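Local coordinates for protein 2-aminomuconic 6-semialdehyde dehydrogenase (Pseudomonas sp., PDB 7BZV) that probably oxidises 2-aminomuconic 6-semialdehyde with NAD+ in the meta-cleavage pathway of 2-aminophenol catabolism, needing its tetrameric assembly to bind the cofactor, at residues 336-339 / 340-344; 380-384 / 385-389; 82-85 / 86-90; 316-319 / 320-323. All coordinates share one frame; numbering follows the deposited sequence.

Contact 1: residues 336-339 / 340-344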
loop_
_atom_site.group_PDB
_atom_site.type_symbol
_atom_site.label_atom_id
_atom_site.label_comp_id
_atom_site.label_asym_id
_atom_site.label_seq_id
_atom_site.Cartn_x
_atom_site.Cartn_y
_atom_site.Cartn_z
ATOM N N ASP B 336 28.441 38.879 2.456
ATOM C CA ASP B 336 28.650 39.750 1.308
ATOM C C ASP B 336 27.572 39.545 0.247
ATOM O O ASP B 336 27.029 40.517 -0.288
ATOM C CB ASP B 336 30.037 39.516 0.717
ATOM C CG ASP B 336 31.130 40.054 1.603
ATOM O OD1 ASP B 336 30.821 40.865 2.495
ATOM O OD2 ASP B 336 32.297 39.663 1.411
ATOM N N LYS B 337 27.249 38.292 -0.085
ATOM C CA LYS B 337 26.230 38.071 -1.112
ATOM C C LYS B 337 24.864 38.611 -0.677
ATOM O O LYS B 337 24.180 39.276 -1.455
ATOM C CB LYS B 337 26.123 36.583 -1.463
ATOM C CG LYS B 337 25.040 36.250 -2.479
ATOM C CD LYS B 337 24.805 34.742 -2.574
ATOM C CE LYS B 337 23.576 34.396 -3.417
ATOM N NZ LYS B 337 22.607 33.480 -2.722
ATOM N N VAL B 338 24.441 38.342 0.555
ATOM C CA VAL B 338 23.151 38.866 1.008
ATOM C C VAL B 338 23.166 40.395 1.021
ATOM O O VAL B 338 22.211 41.045 0.581
ATOM C CB VAL B 338 22.801 38.277 2.386
ATOM C CG1 VAL B 338 21.573 38.942 2.987
ATOM C CG2 VAL B 338 22.607 36.762 2.260
ATOM N N LEU B 339 24.248 41.004 1.503
ATOM C CA LEU B 339 24.267 42.465 1.494
ATOM C C LEU B 339 24.246 43.026 0.078
ATOM O O LEU B 339 23.683 44.103 -0.152
ATOM C CB LEU B 339 25.490 42.998 2.232
ATOM C CG LEU B 339 25.481 42.801 3.745
ATOM C CD1 LEU B 339 26.737 43.428 4.364
ATOM C CD2 LEU B 339 24.217 43.407 4.341
ATOM N N SER B 340 24.887 42.348 -0.875
ATOM C CA SER B 340 24.783 42.777 -2.269
ATOM C C SER B 340 23.329 42.789 -2.721
ATOM O O SER B 340 22.920 43.640 -3.521
ATOM C CB SER B 340 25.589 41.850 -3.177
ATOM O OG SER B 340 26.782 41.423 -2.554
ATOM N N TYR B 341 22.535 41.828 -2.242
ATOM C CA TYR B 341 21.131 41.808 -2.624
ATOM C C TYR B 341 20.357 42.904 -1.908
ATOM O O TYR B 341 19.452 43.495 -2.503
ATOM C CB TYR B 341 20.531 40.409 -2.374
ATOM C CG TYR B 341 20.616 39.484 -3.596
ATOM C CD1 TYR B 341 19.854 39.729 -4.742
ATOM C CD2 TYR B 341 21.445 38.366 -3.605
ATOM C CE1 TYR B 341 19.916 38.887 -5.856
ATOM C CE2 TYR B 341 21.517 37.512 -4.726
ATOM C CZ TYR B 341 20.754 37.787 -5.846
ATOM O OH TYR B 341 20.813 36.954 -6.941
ATOM N N PHE B 342 20.697 43.212 -0.646
ATOM C CA PHE B 342 20.137 44.404 -0.017
ATOM C C PHE B 342 20.407 45.640 -0.875
ATOM O O PHE B 342 19.553 46.531 -0.994
ATOM C CB PHE B 342 20.722 44.625 1.391
ATOM C CG PHE B 342 20.269 43.635 2.433
ATOM C CD1 PHE B 342 19.456 42.553 2.115
ATOM C CD2 PHE B 342 20.679 43.792 3.746
ATOM C CE1 PHE B 342 19.067 41.647 3.087
ATOM C CE2 PHE B 342 20.282 42.884 4.728
ATOM C CZ PHE B 342 19.477 41.823 4.397
ATOM N N GLU B 343 21.608 45.732 -1.451
ATOM C CA GLU B 343 21.940 46.899 -2.266
ATOM C C GLU B 343 21.172 46.877 -3.585
ATOM O O GLU B 343 20.635 47.904 -4.014
ATOM C CB GLU B 343 23.451 46.955 -2.511
ATOM C CG GLU B 343 23.943 48.171 -3.304
ATOM C CD GLU B 343 23.591 49.501 -2.650
ATOM O OE1 GLU B 343 23.662 49.598 -1.410
ATOM O OE2 GLU B 343 23.250 50.459 -3.376
ATOM N N LEU B 344 21.090 45.710 -4.233
ATOM C CA LEU B 344 20.253 45.594 -5.424
ATOM C C LEU B 344 18.828 46.044 -5.123
ATOM O O LEU B 344 18.207 46.741 -5.929
ATOM C CB LEU B 344 20.266 44.165 -5.947
ATOM C CG LEU B 344 19.498 43.929 -7.253
ATOM C CD1 LEU B 344 20.072 44.829 -8.367
ATOM C CD2 LEU B 344 19.577 42.474 -7.659
#
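Asp336 O receives two donors from Ser340: the backbone N at 2.9 Å and the hydroxyl OG. The OG bond, at 2.5 Å from Asp336 O, is very short, and its exact length is doubtful. Serine suits the spot because its OG, turned beside its own backbone N (chi1 -37°), can fold back onto the preceding turn; a bound glycerol, probably from the crystallisation liquor, lies beside it. One residue on, Lys337 O accepts Tyr341 N, while the long aliphatic part of Lys337 runs alongside the phenol. Its CE meets the ring edge in the ring plane, 4.0 Å from Tyr341 CE2. NZ continues to a weak bond with Ile390 O, and the tyrosine hydroxyl is held by Glu388. Val338 O takes Phe342 N at 2.9 Å, and Val338 CG1, set anti to the backbone N (chi1 172°), lies against the far end of the phenyl ring, 3.7 Å from Phe342 CE1. Leu339 closes the series: its O accepts Glu343 N, and its CD2 approaches the same ring on another side, 3.6 Å from Phe342 CD2. Two branched aliphatics thus embrace one buried aromatic, whereas Asp336 and Glu343, both charged, lie on exposed flanks. This i to i+4 ladder with an apolar stripe is the mark of an amphipathic alpha helix, here helix 332-348 of the aldehyde dehydrogenase fold.

Contact 2: residues 380-384 / 385-389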
loop_
_atom_site.group_PDB
_atom_site.type_symbol
_atom_site.label_atom_id
_atom_site.label_comp_id
_atom_site.label_asym_id
_atom_site.label_seq_id
_atom_site.Cartn_x
_atom_site.Cartn_y
_atom_site.Cartn_z
ATOM N N SER B 380 7.728 45.355 -8.174
ATOM C CA SER B 380 6.920 44.514 -9.028
ATOM C C SER B 380 7.328 43.053 -8.852
ATOM O O SER B 380 8.389 42.728 -8.311
ATOM C CB SER B 380 7.091 44.917 -10.494
ATOM O OG SER B 380 8.155 44.171 -11.050
ATOM N N ASP B 381 6.482 42.160 -9.351
ATOM C CA ASP B 381 6.815 40.742 -9.320
ATOM C C ASP B 381 8.027 40.418 -10.183
ATOM O O ASP B 381 8.544 39.293 -10.105
ATOM C CB ASP B 381 5.624 39.903 -9.789
ATOM C CG ASP B 381 4.477 39.899 -8.809
ATOM O OD1 ASP B 381 4.633 40.329 -7.642
ATOM O OD2 ASP B 381 3.408 39.433 -9.216
ATOM N N ASP B 382 8.481 41.362 -11.011
ATOM C CA ASP B 382 9.567 41.088 -11.942
ATOM C C ASP B 382 10.931 41.563 -11.449
ATOM O O ASP B 382 11.945 41.208 -12.063
ATOM C CB ASP B 382 9.280 41.735 -13.313
ATOM C CG ASP B 382 8.076 41.118 -13.999
ATOM O OD1 ASP B 382 8.062 39.877 -14.139
ATOM O OD2 ASP B 382 7.141 41.856 -14.380
ATOM N N ALA B 383 10.984 42.368 -10.389
ATOM C CA ALA B 383 12.267 42.867 -9.913
ATOM C C ALA B 383 13.160 41.698 -9.526
ATOM O O ALA B 383 12.682 40.641 -9.102
ATOM C CB ALA B 383 12.085 43.795 -8.721
ATOM N N ARG B 384 14.474 41.909 -9.636
ATOM C CA ARG B 384 15.415 40.806 -9.458
ATOM C C ARG B 384 15.392 40.265 -8.035
ATOM O O ARG B 384 15.427 39.042 -7.823
ATOM C CB ARG B 384 16.827 41.261 -9.796
ATOM C CG ARG B 384 17.082 41.566 -11.252
ATOM C CD ARG B 384 18.579 41.839 -11.481
ATOM N NE ARG B 384 19.380 40.704 -11.024
ATOM C CZ ARG B 384 20.630 40.778 -10.580
ATOM N NH1 ARG B 384 21.265 41.947 -10.542
ATOM N NH2 ARG B 384 21.248 39.670 -10.183
ATOM N N VAL B 385 15.375 41.157 -7.044
ATOM C CA VAL B 385 15.354 40.731 -5.650
ATOM C C VAL B 385 14.051 40.048 -5.267
ATOM O O VAL B 385 13.980 39.425 -4.206
ATOM C CB VAL B 385 15.593 41.908 -4.672
ATOM C CG1 VAL B 385 17.004 42.433 -4.816
ATOM C CG2 VAL B 385 14.601 43.030 -4.887
ATOM N N VAL B 386 13.008 40.176 -6.082
ATOM C CA VAL B 386 11.763 39.467 -5.819
ATOM C C VAL B 386 11.791 38.075 -6.420
ATOM O O VAL B 386 11.092 37.177 -5.915
ATOM C CB VAL B 386 10.559 40.256 -6.361
ATOM C CG1 VAL B 386 9.247 39.565 -6.023
ATOM C CG2 VAL B 386 10.571 41.677 -5.790
ATOM N N ARG B 387 12.613 37.850 -7.449
ATOM C CA ARG B 387 12.617 36.566 -8.131
ATOM C C ARG B 387 13.811 35.691 -7.797
ATOM O O ARG B 387 13.669 34.468 -7.797
ATOM C CB ARG B 387 12.566 36.784 -9.644
ATOM C CG ARG B 387 11.381 37.626 -10.095
ATOM C CD ARG B 387 11.195 37.573 -11.619
ATOM N NE ARG B 387 10.791 36.257 -12.114
ATOM C CZ ARG B 387 9.532 35.832 -12.190
ATOM N NH1 ARG B 387 8.546 36.605 -11.770
ATOM N NH2 ARG B 387 9.257 34.625 -12.671
ATOM N N GLU B 388 14.962 36.279 -7.490
ATOM C CA GLU B 388 16.215 35.554 -7.313
ATOM C C GLU B 388 16.407 35.147 -5.863
ATOM O O GLU B 388 16.165 35.942 -4.950
ATOM C CB GLU B 388 17.393 36.419 -7.780
ATOM C CG GLU B 388 17.238 36.844 -9.219
ATOM C CD GLU B 388 18.419 37.622 -9.771
ATOM O OE1 GLU B 388 19.503 37.652 -9.143
ATOM O OE2 GLU B 388 18.245 38.203 -10.855
ATOM N N GLU B 389 16.823 33.890 -5.660
ATOM C CA GLU B 389 16.993 33.342 -4.324
ATOM C C GLU B 389 18.075 34.121 -3.607
ATOM O O GLU B 389 19.199 34.205 -4.104
ATOM C CB GLU B 389 17.372 31.845 -4.360
ATOM C CG GLU B 389 17.354 31.193 -2.922
ATOM C CD GLU B 389 17.764 29.699 -2.858
ATOM O OE1 GLU B 389 18.891 29.359 -3.263
ATOM O OE2 GLU B 389 16.960 28.863 -2.373
#
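Arg384 grips Glu388 side-on, giving one nitrogen to each carboxylate oxygen. NE reaches OE2 of Glu388 at 2.8 Å in a nearly straight bond (172°); the oxygen lies in the guanidinium plane, though NE stands above the plane of the carboxylate. Arg384 NH2 bonds Glu388 OE1 at 2.9 Å, on that oxygen's syn lone pair. The bend at chi3 of the arginine (57°) turns the guanidinium back toward an acid one turn later, and the glutamate is extended beyond CG to meet it. OE1 is shared with Tyr341, and Arg384 NH2 also bonds a glycerol, probably from the crystallisation liquor. Across the turn, Arg387 NH1 donates to Asp381 O at 3.2 Å, the oxygen in the guanidinium plane, while its salt-bridge partner is Asp412. Val386 CG2 packs on Ala383 CB, 3.9 Å away, the alanine methyl and one valine branch making an apolar touch within the turn. Backbone bonds sit beneath: Arg384 O accepts both Arg387 N and Glu388 N, and Ala383 O accepts Val386 N. Farther out, Glu348 takes the N-H groups of Arg384 and Val385 at the opening of the helix, and Ser380 OG accepts Asp382 N at 2.8 Å. An ST turn inside a type I beta turn thus leads, through the N-cap Ala383, into the one-turn helix 384-387 of the aldehyde dehydrogenase fold.

Contact 3: residues 82-85 / 86-90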
loop_
_atom_site.group_PDB
_atom_site.type_symbol
_atom_site.label_atom_id
_atom_site.label_comp_id
_atom_site.label_asym_id
_atom_site.label_seq_id
_atom_site.Cartn_x
_atom_site.Cartn_y
_atom_site.Cartn_z
ATOM N N ASP B 82 27.884 17.264 22.486
ATOM C CA ASP B 82 28.993 17.349 21.543
ATOM C C ASP B 82 28.513 17.800 20.170
ATOM O O ASP B 82 29.103 18.702 19.554
ATOM C CB ASP B 82 29.694 15.992 21.437
ATOM C CG ASP B 82 30.384 15.572 22.725
ATOM O OD1 ASP B 82 30.467 16.394 23.654
ATOM O OD2 ASP B 82 30.857 14.416 22.792
ATOM N N PHE B 83 27.457 17.159 19.661
ATOM C CA PHE B 83 26.925 17.533 18.357
ATOM C C PHE B 83 26.436 18.966 18.381
ATOM O O PHE B 83 26.714 19.755 17.467
ATOM C CB PHE B 83 25.787 16.573 17.951
ATOM C CG PHE B 83 26.286 15.292 17.365
ATOM C CD1 PHE B 83 26.510 15.176 16.011
ATOM C CD2 PHE B 83 26.549 14.207 18.168
ATOM C CE1 PHE B 83 27.024 13.998 15.478
ATOM C CE2 PHE B 83 27.041 13.031 17.646
ATOM C CZ PHE B 83 27.270 12.916 16.300
ATOM N N LEU B 84 25.680 19.313 19.423
ATOM C CA LEU B 84 25.189 20.671 19.569
ATOM C C LEU B 84 26.332 21.691 19.536
ATOM O O LEU B 84 26.250 22.725 18.846
ATOM C CB LEU B 84 24.431 20.795 20.883
ATOM C CG LEU B 84 22.951 21.187 20.871
ATOM C CD1 LEU B 84 22.585 21.488 22.352
ATOM C CD2 LEU B 84 22.675 22.348 19.972
ATOM N N ASP B 85 27.395 21.421 20.304
ATOM C CA ASP B 85 28.513 22.362 20.415
ATOM C C ASP B 85 29.178 22.551 19.066
ATOM O O ASP B 85 29.413 23.683 18.624
ATOM C CB ASP B 85 29.542 21.861 21.440
ATOM C CG ASP B 85 29.040 21.924 22.892
ATOM O OD1 ASP B 85 28.043 22.608 23.182
ATOM O OD2 ASP B 85 29.660 21.285 23.760
ATOM N N ALA B 86 29.463 21.442 18.375
ATOM C CA ALA B 86 30.128 21.549 17.086
ATOM C C ALA B 86 29.255 22.273 16.071
ATOM O O ALA B 86 29.751 23.104 15.294
ATOM C CB ALA B 86 30.506 20.161 16.571
ATOM N N GLU B 87 27.960 21.941 16.032
ATOM C CA GLU B 87 27.073 22.570 15.060
ATOM C C GLU B 87 26.979 24.071 15.308
ATOM O O GLU B 87 27.027 24.882 14.367
ATOM C CB GLU B 87 25.691 21.908 15.115
ATOM C CG GLU B 87 24.825 22.193 13.894
ATOM C CD GLU B 87 25.087 21.214 12.776
ATOM O OE1 GLU B 87 26.271 20.824 12.581
ATOM O OE2 GLU B 87 24.100 20.810 12.106
ATOM N N MET B 88 26.882 24.472 16.575
ATOM C CA MET B 88 26.735 25.897 16.873
ATOM C C MET B 88 28.019 26.658 16.569
ATOM O O MET B 88 27.969 27.800 16.100
ATOM C CB MET B 88 26.325 26.067 18.339
ATOM C CG MET B 88 24.845 25.748 18.476
ATOM S SD MET B 88 24.056 26.061 20.040
ATOM C CE MET B 88 24.647 24.853 21.070
ATOM N N ALA B 89 29.180 26.050 16.812
ATOM C CA ALA B 89 30.430 26.756 16.539
ATOM C C ALA B 89 30.598 26.980 15.044
ATOM O O ALA B 89 30.981 28.069 14.607
ATOM C CB ALA B 89 31.617 25.968 17.090
ATOM N N ASP B 90 30.284 25.956 14.240
ATOM C CA ASP B 90 30.506 26.038 12.800
ATOM C C ASP B 90 29.586 27.057 12.156
ATOM O O ASP B 90 29.970 27.730 11.191
ATOM C CB ASP B 90 30.272 24.672 12.150
ATOM C CG ASP B 90 31.385 23.674 12.405
ATOM O OD1 ASP B 90 32.386 24.005 13.060
ATOM O OD2 ASP B 90 31.237 22.521 11.922
#
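Leu84 and Met88, one helical turn apart, make the tight part of this contact. The thioether methyl CE of Met88 is modelled 3.4 Å from Leu84 CD2, closer than carbon atoms usually pack, and SD lies 4.0 Å from that same CD2. Methionine can do this because its chain, straight through chi2, bends at chi3 (-73°) and curls the methyl back over the leucine. Leu84 has chi1 of -119°, away from the staggered values, and the exact closeness of the pair is therefore doubtful. Both rest on Ala98 of helix 95-119, and Met88 also on Leu95, so a flexible thioether chain and a branched leucine fill the seam between the two helices. Beneath them runs a regular alpha-helical backbone, in which each N-H from Ala86 to Ala89 bonds the carbonyl four residues back, as Met88 N does to Leu84 O at 2.9 Å. This is helix 80-91 of the aldehyde dehydrogenase fold, wedged among helices 95-119, 156-169 and 184-196. Phe83 fills the interior against Leu157, Leu188 and Val192, and the small Ala86 lets Leu188 come close. Glu87, though buried, is satisfied by Thr185 through one oxygen and by the backbone N of Leu157 through the other. The outer side is looser. Asp85, an exposed acid, meets the next turn through its backbone O, which accepts Ala89 N, while its carboxylate bonds Gln81; the small Ala89 places only a methyl, 3.5 Å from Asp85 O, on this less covered flank.

Contact 4: residues 316-319 / 320-323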
loop_
_atom_site.group_PDB
_atom_site.type_symbol
_atom_site.label_atom_id
_atom_site.label_comp_id
_atom_site.label_asym_id
_atom_site.label_seq_id
_atom_site.Cartn_x
_atom_site.Cartn_y
_atom_site.Cartn_z
ATOM N N VAL B 316 18.492 39.271 18.182
ATOM C CA VAL B 316 19.682 39.003 17.376
ATOM C C VAL B 316 20.891 39.228 18.283
ATOM O O VAL B 316 21.306 40.367 18.519
ATOM C CB VAL B 316 19.736 39.917 16.146
ATOM C CG1 VAL B 316 20.903 39.530 15.230
ATOM C CG2 VAL B 316 18.413 39.874 15.430
ATOM N N ASP B 317 21.476 38.164 18.810
ATOM C CA ASP B 317 22.439 38.353 19.898
ATOM C C ASP B 317 23.287 37.100 20.012
ATOM O O ASP B 317 23.185 36.195 19.182
ATOM C CB ASP B 317 21.724 38.623 21.222
ATOM C CG ASP B 317 22.472 39.598 22.116
ATOM O OD1 ASP B 317 23.683 39.412 22.403
ATOM O OD2 ASP B 317 21.820 40.561 22.538
ATOM N N TRP B 318 24.082 37.024 21.077
ATOM C CA TRP B 318 24.897 35.862 21.393
ATOM C C TRP B 318 24.139 34.563 21.162
ATOM O O TRP B 318 23.112 34.329 21.816
ATOM C CB TRP B 318 25.331 35.901 22.852
ATOM C CG TRP B 318 26.387 36.910 23.120
ATOM C CD1 TRP B 318 26.271 38.051 23.862
ATOM C CD2 TRP B 318 27.725 36.873 22.645
ATOM N NE1 TRP B 318 27.467 38.734 23.871
ATOM C CE2 TRP B 318 28.377 38.025 23.135
ATOM C CE3 TRP B 318 28.442 35.981 21.850
ATOM C CZ2 TRP B 318 29.705 38.299 22.852
ATOM C CZ3 TRP B 318 29.757 36.255 21.574
ATOM C CH2 TRP B 318 30.382 37.402 22.080
ATOM N N PRO B 319 24.617 33.680 20.273
ATOM C CA PRO B 319 23.841 32.456 19.981
ATOM C C PRO B 319 23.721 31.498 21.143
ATOM O O PRO B 319 22.759 30.715 21.194
ATOM C CB PRO B 319 24.615 31.827 18.812
ATOM C CG PRO B 319 25.156 33.002 18.052
ATOM C CD PRO B 319 25.608 33.951 19.214
ATOM N N HIS B 320 24.660 31.527 22.087
ATOM C CA HIS B 320 24.595 30.597 23.203
ATOM C C HIS B 320 23.557 30.993 24.243
ATOM O O HIS B 320 23.261 30.179 25.116
ATOM C CB HIS B 320 25.961 30.465 23.865
ATOM C CG HIS B 320 26.477 31.751 24.418
ATOM N ND1 HIS B 320 27.178 32.653 23.651
ATOM C CD2 HIS B 320 26.353 32.308 25.645
ATOM C CE1 HIS B 320 27.491 33.701 24.393
ATOM N NE2 HIS B 320 26.990 33.522 25.604
ATOM N N GLU B 321 22.997 32.200 24.180
ATOM C CA GLU B 321 21.975 32.600 25.145
ATOM C C GLU B 321 20.634 31.983 24.780
ATOM O O GLU B 321 20.243 31.959 23.607
ATOM C CB GLU B 321 21.853 34.121 25.212
ATOM C CG GLU B 321 23.014 34.743 26.027
ATOM C CD GLU B 321 23.089 36.269 25.956
ATOM O OE1 GLU B 321 22.047 36.930 25.777
ATOM O OE2 GLU B 321 24.199 36.809 26.119
ATOM N N THR B 322 19.923 31.486 25.799
ATOM C CA THR B 322 18.797 30.610 25.537
ATOM C C THR B 322 17.661 31.324 24.831
ATOM O O THR B 322 16.813 30.655 24.237
ATOM C CB THR B 322 18.244 29.989 26.827
ATOM O OG1 THR B 322 17.818 31.038 27.705
ATOM C CG2 THR B 322 19.268 29.101 27.515
ATOM N N ASP B 323 17.583 32.653 24.894
ATOM C CA ASP B 323 16.477 33.312 24.214
ATOM C C ASP B 323 16.898 34.060 22.953
ATOM O O ASP B 323 16.055 34.700 22.319
ATOM C CB ASP B 323 15.738 34.238 25.173
ATOM C CG ASP B 323 16.635 35.233 25.817
ATOM O OD1 ASP B 323 17.867 35.071 25.728
ATOM O OD2 ASP B 323 16.098 36.170 26.433
#
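Trp318 O is gripped by two donors, Glu321 N and the hydroxyl of Thr324. The Glu321 N bond is 3.2 Å long and fairly straight at its hydrogen (159°), but the donor stands well above the plane of the Trp318 carbonyl, in the type I beta turn from Trp318 to Glu321. Pro319 suits the second position of that turn, since its ring already fixes the phi it needs. The side chains then gather around the indole. His320 has its CG set between the backbone N and the carbonyl carbon (chi1 61°), which swings the imidazole back alongside Trp318. Its CE1 comes 3.4 Å from Trp318 CB and 3.5 Å from Trp318 CE3, and the imidazole plane is inclined obliquely, at 47°, to the five-membered ring of the indole. Glu321, extended beyond CG, reaches back to that five-membered ring, OE2 lying 3.3 Å from Trp318 CD1, while its other oxygen pairs with Lys315. The broad indole thus meets both the imidazole and the carboxylate, and Arg365 adds a cation-pi contact to it. Just before the turn, Asp317 OD1 uses its anti lone pair to take Trp318 N at 2.8 Å and is also salt-bridged to Arg365. The acids of Asp317 and Glu321 are near one another, and these basic partners probably offset their repulsion. The whole turn belongs to the loop joining helix 297-312 to helix 332-348, where the buried Pro319 touches Ile26 and shares a backbone hydrogen bond with Leu95, at the start of helix 95-119.

Contacts 1 and 2 form one continuous patch, their centres about 13 Å apart. Tyr341 OH of contact 1 lies 2.7 Å from Glu388 OE1 of contact 2, a probable hydrogen bond, and Leu344 CD2 packs 3.4 Å from Arg384 NH1, so helix 332-348 covers the short helix 384-387. Ser340 and Arg384 each lie near bound glycerol, probably from the crystallisation liquor. Contacts 3 and 4 form a second neighbourhood: their centres are about 14 Å and their nearest atoms about 5 Å apart, and Leu95, touched by Met88 and bonded by Pro319, bridges the space. Contact 4 precedes contact 1 in the chain, yet their centres stand about 25 Å apart; contacts 2 and 3 are farthest, about 35 Å.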